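Local atomic coordinates of AlyGC (Glaciecola chathamensis, PDB entry 5GKD), a protein that degrades alginate as a lyase of polysaccharide lyase family 6, probably by beta-elimination with the help of a bound calcium ion. Residues D598-Y602 with V624-G628; G688-T692 with G715-T719. One frame throughout, in Å; residues are numbered along the deposited sequence.

Contact 1 (D598-Y602 with V624-G628); sequences DLGIY and VYRGG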
ATOM      1  N   ASP A 598       0.242  12.300   8.027  1.00 23.74           N
ATOM      2  CA  ASP A 598       0.474  13.163   9.200  1.00 23.86           C
ATOM      3  C   ASP A 598      -0.232  12.658  10.464  1.00 25.41           C
ATOM      4  O   ASP A 598      -0.778  13.441  11.242  1.00 21.51           O
ATOM      5  CB  ASP A 598       0.073  14.615   8.905  1.00 20.43           C
ATOM      6  CG  ASP A 598       1.000  15.282   7.894  1.00 26.33           C
ATOM      7  OD1 ASP A 598       1.939  14.614   7.429  1.00 22.49           O
ATOM      8  OD2 ASP A 598       0.807  16.476   7.583  1.00 30.29           O
ATOM      9  N   LEU A 599      -0.198  11.344  10.685  1.00 22.20           N
ATOM     10  CA  LEU A 599      -0.699  10.741  11.911  1.00 22.62           C
ATOM     11  C   LEU A 599       0.427  10.388  12.877  1.00 23.96           C
ATOM     12  O   LEU A 599       0.230   9.561  13.776  1.00 24.78           O
ATOM     13  CB  LEU A 599      -1.518   9.489  11.593  1.00 20.97           C
ATOM     14  CG  LEU A 599      -2.649   9.687  10.589  1.00 27.32           C
ATOM     15  CD1 LEU A 599      -3.312   8.359  10.285  1.00 27.31           C
ATOM     16  CD2 LEU A 599      -3.666  10.665  11.128  1.00 21.01           C
ATOM     17  N   GLY A 600       1.607  10.972  12.698  1.00 20.01           N
ATOM     18  CA  GLY A 600       2.724  10.664  13.570  1.00 19.43           C
ATOM     19  C   GLY A 600       3.479   9.392  13.246  1.00 20.75           C
ATOM     20  O   GLY A 600       4.386   9.025  14.006  1.00 20.25           O
ATOM     21  N   ILE A 601       3.153   8.714  12.124  1.00 19.36           N
ATOM     22  CA  ILE A 601       3.775   7.458  11.726  1.00 16.57           C
ATOM     23  C   ILE A 601       5.035   7.753  10.909  1.00 17.96           C
ATOM     24  O   ILE A 601       5.099   8.734  10.161  1.00 19.67           O
ATOM     25  CB  ILE A 601       2.765   6.591  10.937  1.00 16.04           C
ATOM     26  CG1 ILE A 601       1.492   6.342  11.761  1.00 17.33           C
ATOM     27  CG2 ILE A 601       3.368   5.262  10.580  1.00 15.74           C
ATOM     28  CD1 ILE A 601       0.378   5.708  10.982  1.00 18.28           C
ATOM     29  N   TYR A 602       6.051   6.900  11.031  1.00 15.88           N
ATOM     30  CA  TYR A 602       7.273   7.089  10.255  1.00 18.59           C
ATOM     31  C   TYR A 602       7.873   5.725   9.913  1.00 17.42           C
ATOM     32  O   TYR A 602       7.364   4.682  10.329  1.00 17.77           O
ATOM     33  CB  TYR A 602       8.261   8.028  10.980  1.00 13.65           C
ATOM     34  CG  TYR A 602       8.697   7.660  12.384  1.00 17.85           C
ATOM     35  CD1 TYR A 602       7.877   7.909  13.490  1.00 19.45           C
ATOM     36  CD2 TYR A 602       9.963   7.132  12.622  1.00 17.29           C
ATOM     37  CE1 TYR A 602       8.311   7.625  14.787  1.00 17.20           C
ATOM     38  CE2 TYR A 602      10.399   6.835  13.911  1.00 16.85           C
ATOM     39  CZ  TYR A 602       9.573   7.083  14.980  1.00 17.47           C
ATOM     40  OH  TYR A 602      10.013   6.784  16.234  1.00 17.09           O
ATOM     41  N   VAL A 624      13.114  11.578   4.480  1.00 21.74           N
ATOM     42  CA  VAL A 624      12.527  10.917   5.630  1.00 22.94           C
ATOM     43  C   VAL A 624      11.535  11.860   6.300  1.00 23.19           C
ATOM     44  O   VAL A 624      11.806  13.053   6.478  1.00 25.82           O
ATOM     45  CB  VAL A 624      13.593  10.355   6.595  1.00 25.33           C
ATOM     46  CG1 VAL A 624      15.002  10.696   6.161  1.00 20.60           C
ATOM     47  CG2 VAL A 624      13.310  10.699   7.994  1.00 24.19           C
ATOM     48  N   TYR A 625      10.347  11.330   6.598  1.00 20.17           N
ATOM     49  CA  TYR A 625       9.189  12.157   6.888  1.00 18.24           C
ATOM     50  C   TYR A 625       8.423  11.595   8.075  1.00 20.30           C
ATOM     51  O   TYR A 625       8.120  10.403   8.118  1.00 21.17           O
ATOM     52  CB  TYR A 625       8.289  12.244   5.641  1.00 18.90           C
ATOM     53  CG  TYR A 625       7.091  13.144   5.786  1.00 19.15           C
ATOM     54  CD1 TYR A 625       5.915  12.692   6.382  1.00 17.17           C
ATOM     55  CD2 TYR A 625       7.118  14.432   5.289  1.00 21.27           C
ATOM     56  CE1 TYR A 625       4.819  13.515   6.507  1.00 20.26           C
ATOM     57  CE2 TYR A 625       6.036  15.259   5.396  1.00 18.08           C
ATOM     58  CZ  TYR A 625       4.887  14.805   6.008  1.00 21.46           C
ATOM     59  OH  TYR A 625       3.825  15.655   6.111  1.00 18.95           O
ATOM     60  N   ARG A 626       8.132  12.454   9.041  1.00 18.70           N
ATOM     61  CA  ARG A 626       7.229  12.131  10.141  1.00 18.09           C
ATOM     62  C   ARG A 626       6.346  13.353  10.328  1.00 20.23           C
ATOM     63  O   ARG A 626       6.814  14.390  10.809  1.00 22.11           O
ATOM     64  CB  ARG A 626       7.983  11.795  11.436  1.00 20.50           C
ATOM     65  CG  ARG A 626       7.062  11.484  12.630  1.00 17.82           C
ATOM     66  CD  ARG A 626       7.830  11.345  13.957  1.00 17.46           C
ATOM     67  NE  ARG A 626       8.414  12.607  14.424  1.00 20.60           N
ATOM     68  CZ  ARG A 626       7.893  13.368  15.380  1.00 20.61           C
ATOM     69  NH1 ARG A 626       6.788  12.986  15.988  1.00 19.73           N
ATOM     70  NH2 ARG A 626       8.478  14.509  15.726  1.00 20.80           N
ATOM     71  N   GLY A 627       5.087  13.244   9.942  1.00 19.94           N
ATOM     72  CA  GLY A 627       4.198  14.382   9.942  1.00 20.84           C
ATOM     73  C   GLY A 627       3.214  14.415  11.097  1.00 23.70           C
ATOM     74  O   GLY A 627       2.907  13.402  11.730  1.00 25.04           O
ATOM     75  N   GLY A 628       2.689  15.605  11.332  1.00 21.76           N
ATOM     76  CA  GLY A 628       1.763  15.835  12.406  1.00 22.78           C
ATOM     77  C   GLY A 628       2.444  16.392  13.640  1.00 25.65           C
ATOM     78  O   GLY A 628       3.566  16.894  13.614  1.00 25.08           O
TER
HETATM   79  O   HOH W   1       5.485  10.311  16.188  1.00 18.99           O
HETATM   80  O   HOH W   2       3.681  10.771   9.232  1.00 19.07           O

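Contact 2 (G688-T692 with G715-T719); sequences GEPKT and GATTT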
ATOM      1  N   GLY A 688       8.063  18.934  19.259  1.00 24.43           N
ATOM      2  CA  GLY A 688       8.904  18.167  20.138  1.00 23.97           C
ATOM      3  C   GLY A 688      10.344  18.536  20.352  1.00 25.77           C
ATOM      4  O   GLY A 688      11.107  17.712  20.703  1.00 23.47           O
ATOM      5  N   GLU A 689      10.684  19.792  20.111  1.00 27.95           N
ATOM      6  CA  GLU A 689      12.011  20.357  20.327  1.00 24.79           C
ATOM      7  C   GLU A 689      13.124  19.455  19.748  1.00 23.54           C
ATOM      8  O   GLU A 689      13.977  18.986  20.481  1.00 24.49           O
ATOM      9  CB  GLU A 689      12.248  20.632  21.807  1.00 28.41           C
ATOM     10  CG  GLU A 689      11.197  21.576  22.425  1.00 26.57           C
ATOM     11  CD  GLU A 689      11.354  21.785  23.928  1.00 28.64           C
ATOM     12  OE1 GLU A 689      11.160  20.830  24.708  1.00 35.47           O
ATOM     13  OE2 GLU A 689      11.649  22.912  24.345  1.00 28.57           O
ATOM     14  N   PRO A 690      13.103  19.207  18.441  1.00 22.34           N
ATOM     15  CA  PRO A 690      14.143  18.358  17.852  1.00 23.09           C
ATOM     16  C   PRO A 690      15.513  18.990  17.980  1.00 25.37           C
ATOM     17  O   PRO A 690      15.659  20.208  18.085  1.00 29.65           O
ATOM     18  CB  PRO A 690      13.727  18.245  16.386  1.00 21.35           C
ATOM     19  CG  PRO A 690      12.974  19.486  16.128  1.00 23.72           C
ATOM     20  CD  PRO A 690      12.249  19.809  17.413  1.00 25.38           C
ATOM     21  N   LYS A 691      16.535  18.134  17.942  1.00 26.83           N
ATOM     22  CA  LYS A 691      17.927  18.516  18.122  1.00 30.60           C
ATOM     23  C   LYS A 691      18.679  18.278  16.818  1.00 31.22           C
ATOM     24  O   LYS A 691      18.717  17.149  16.318  1.00 26.62           O
ATOM     25  CB  LYS A 691      18.552  17.720  19.267  1.00 34.39           C
ATOM     26  CG  LYS A 691      17.778  17.810  20.575  1.00 35.86           C
ATOM     27  CD  LYS A 691      18.320  16.848  21.632  1.00 38.66           C
ATOM     28  CE  LYS A 691      17.919  17.299  23.036  1.00 38.23           C
ATOM     29  NZ  LYS A 691      16.445  17.489  23.207  1.00 43.39           N
ATOM     30  N   THR A 692      19.290  19.338  16.286  1.00 32.90           N
ATOM     31  CA  THR A 692      19.997  19.305  15.011  1.00 28.61           C
ATOM     32  C   THR A 692      21.401  19.882  15.171  1.00 33.02           C
ATOM     33  O   THR A 692      21.562  20.966  15.740  1.00 32.76           O
ATOM     34  CB  THR A 692      19.230  20.108  13.954  1.00 26.29           C
ATOM     35  OG1 THR A 692      17.931  19.547  13.782  1.00 26.09           O
ATOM     36  CG2 THR A 692      19.961  20.094  12.629  1.00 28.42           C
ATOM     37  N   GLY A 715      10.268  24.799  20.220  1.00 61.92           N
ATOM     38  CA  GLY A 715      11.192  25.170  19.209  1.00 56.00           C
ATOM     39  C   GLY A 715      12.491  24.440  19.429  1.00 44.69           C
ATOM     40  O   GLY A 715      13.004  24.257  20.504  1.00 46.09           O
ATOM     41  N   ALA A 716      13.003  24.028  18.316  1.00 38.80           N
ATOM     42  CA  ALA A 716      14.179  23.265  18.158  1.00 34.05           C
ATOM     43  C   ALA A 716      15.474  23.877  18.635  1.00 40.15           C
ATOM     44  O   ALA A 716      15.614  25.077  18.726  1.00 40.47           O
ATOM     45  CB  ALA A 716      14.288  23.018  16.682  1.00 32.03           C
ATOM     46  N   THR A 717      16.431  23.023  18.916  1.00 36.69           N
ATOM     47  CA  THR A 717      17.746  23.469  19.247  1.00 36.88           C
ATOM     48  C   THR A 717      18.497  23.051  17.999  1.00 34.97           C
ATOM     49  O   THR A 717      18.719  21.894  17.744  1.00 32.63           O
ATOM     50  CB  THR A 717      18.287  22.953  20.570  1.00 35.76           C
ATOM     51  OG1 THR A 717      19.010  21.756  20.373  1.00 46.77           O
ATOM     52  CG2 THR A 717      17.196  22.728  21.525  1.00 37.52           C
ATOM     53  N   THR A 718      18.846  24.052  17.222  1.00 32.15           N
ATOM     54  CA  THR A 718      19.431  23.861  15.902  1.00 33.17           C
ATOM     55  C   THR A 718      20.775  24.577  15.863  1.00 35.76           C
ATOM     56  O   THR A 718      20.827  25.810  15.928  1.00 32.55           O
ATOM     57  CB  THR A 718      18.495  24.392  14.824  1.00 35.25           C
ATOM     58  OG1 THR A 718      17.211  23.787  14.986  1.00 35.74           O
ATOM     59  CG2 THR A 718      19.028  24.093  13.428  1.00 31.20           C
ATOM     60  N   THR A 719      21.845  23.800  15.760  1.00 31.78           N
ATOM     61  CA  THR A 719      23.214  24.293  15.684  1.00 31.31           C
ATOM     62  C   THR A 719      23.751  23.979  14.294  1.00 33.59           C
ATOM     63  O   THR A 719      24.007  22.815  13.975  1.00 34.42           O
ATOM     64  CB  THR A 719      24.087  23.639  16.755  1.00 35.81           C
ATOM     65  OG1 THR A 719      23.659  24.057  18.048  1.00 36.71           O
ATOM     66  CG2 THR A 719      25.565  23.997  16.569  1.00 34.76           C
TER
HETATM   67  O   HOH W   3      16.466  21.024  15.518  1.00 24.86           O

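Contact 1 (D598-Y602 with V624-G628)
Tyr-625 OH donates a short hydrogen bond to Asp-598 OD1 (2.5 Å). The oxygen receives it on its syn lone pair, and carboxylate and ring lie nearly coplanar, 17° apart, with OD1 in plane at the ring edge. Lys-655 of the second subunit adds a weak hydrogen bond to the same hydroxyl and a long, weak ion pair to the other carboxylate oxygen. With an alanine here instead of Asp-598, the phenol would probably lose its short bond and be held less firmly in direction, and that lysine would lose a distant, weak charge partner. Gly-600 N donates to Gly-627 O at 2.9 Å, with an N-H...O angle of 133°. Two waters fill in between the backbones. One links Gly-600 O to Arg-626 NH1, while the other receives Gly-627 N (2.9 Å) and donates to Ile-601 O (2.7 Å). Glycines are needed at this closeness: a beta carbon on Gly-627 would collide with Asp-598 OD1, and one on Gly-628 with Asp-598 O. Farther out, Arg-626 and Tyr-602 run side by side, CD of the arginine 3.5 Å from Tyr-602 CD1. The arginine chain bends at chi3 (68°), and its guanidinium, steeply inclined to the ring, bonds Gly-664 O and Asp-630 O; Tyr-602 OH bonds Glu-605 and Gly-635 N. Tyr-602 also shares a backbone hydrogen bond with Gly-178, close in sequence to the calcium ligands Asn-180 and Glu-183, and Gly-600 lies about 11 Å from the calcium ion, too far to be a ligand. This is a loop between two strands of a parallel beta-helix, 590-592 and 606-610, folded against strand 622-625 and the residues that follow it, next to 590-592 in the stacked coils.

Contact 2 (G688-T692 with G715-T719)
Pro-690 and Thr-717 start the tight half of the contact, where Thr-717 N donates to Pro-690 O at 3.0 Å. Two more backbone bonds follow in parallel register: Thr-692 N to Thr-717 O, and Thr-719 N to Thr-692 O, the last 2.8 Å long and almost straight at 176°. Ahead of the ladder the CG-CD edge of the proline ring packs on Ala-716 CB, with Pro-690 CG 3.8 Å from it, and Leu-685 touches the ring as well. Thr-692 and Thr-718 share one face of the sheet and point the same way. In both, CG2 is anti to the backbone N and OG1 lies beside it (chi1 -60° and -54°); the methyl of Thr-718 comes 4.0 Å from Thr-692 CB, and a water joins the hydroxyls, 2.7 Å from Thr-692 OG1 and 2.9 Å from Thr-718 OG1. Asn-668, on the neighbouring strand 667-676, bonds Thr-692 OG1 too, so the hydroxyl is held from that strand as well as by the water. This strand-on-strand pairing is one step in the stack of a parallel beta-helix: 691-700 pairs with 667-676 on one side and with 717-721 on the other, so each coil lies on the one before it. Phe-683 and Leu-685 of strand 681-685 press against the threonine face. The other face is looser. There Lys-691 and Thr-717 lie alongside each other with nothing closer between their side chains than Lys-691 CG to Thr-717 OG1 at 4.1 Å, and Thr-717 is exposed to solvent. Where the segments enter, the aliphatic part of Glu-689 rests near the backbone of Gly-715, which follows a cis peptide, Glu-689 CG 3.8 Å from Gly-715 O. Beyond this, the Glu-689 carboxylate reaches Arg-284 in a salt bridge.

How the contacts relate
Both contacts belong to the second of the two parallel beta-helices of the chain, with contact 1 closing before contact 2 opens. Their centres are about 17 Å apart and their nearest atoms about 6 Å, so they do not touch. They lie on different strand ladders: strand 622-625 of contact 1 is in the row that includes 660-663 and 681-685, whereas 691-700 and 717-721 of contact 2 belong to the larger set pairing through 667-676. Each reaches the first beta-helix, through Gly-178 in contact 1 and Arg-284 in contact 2, so both probably contribute to the seam between the two halves. Contact 1 alone meets the second subunit.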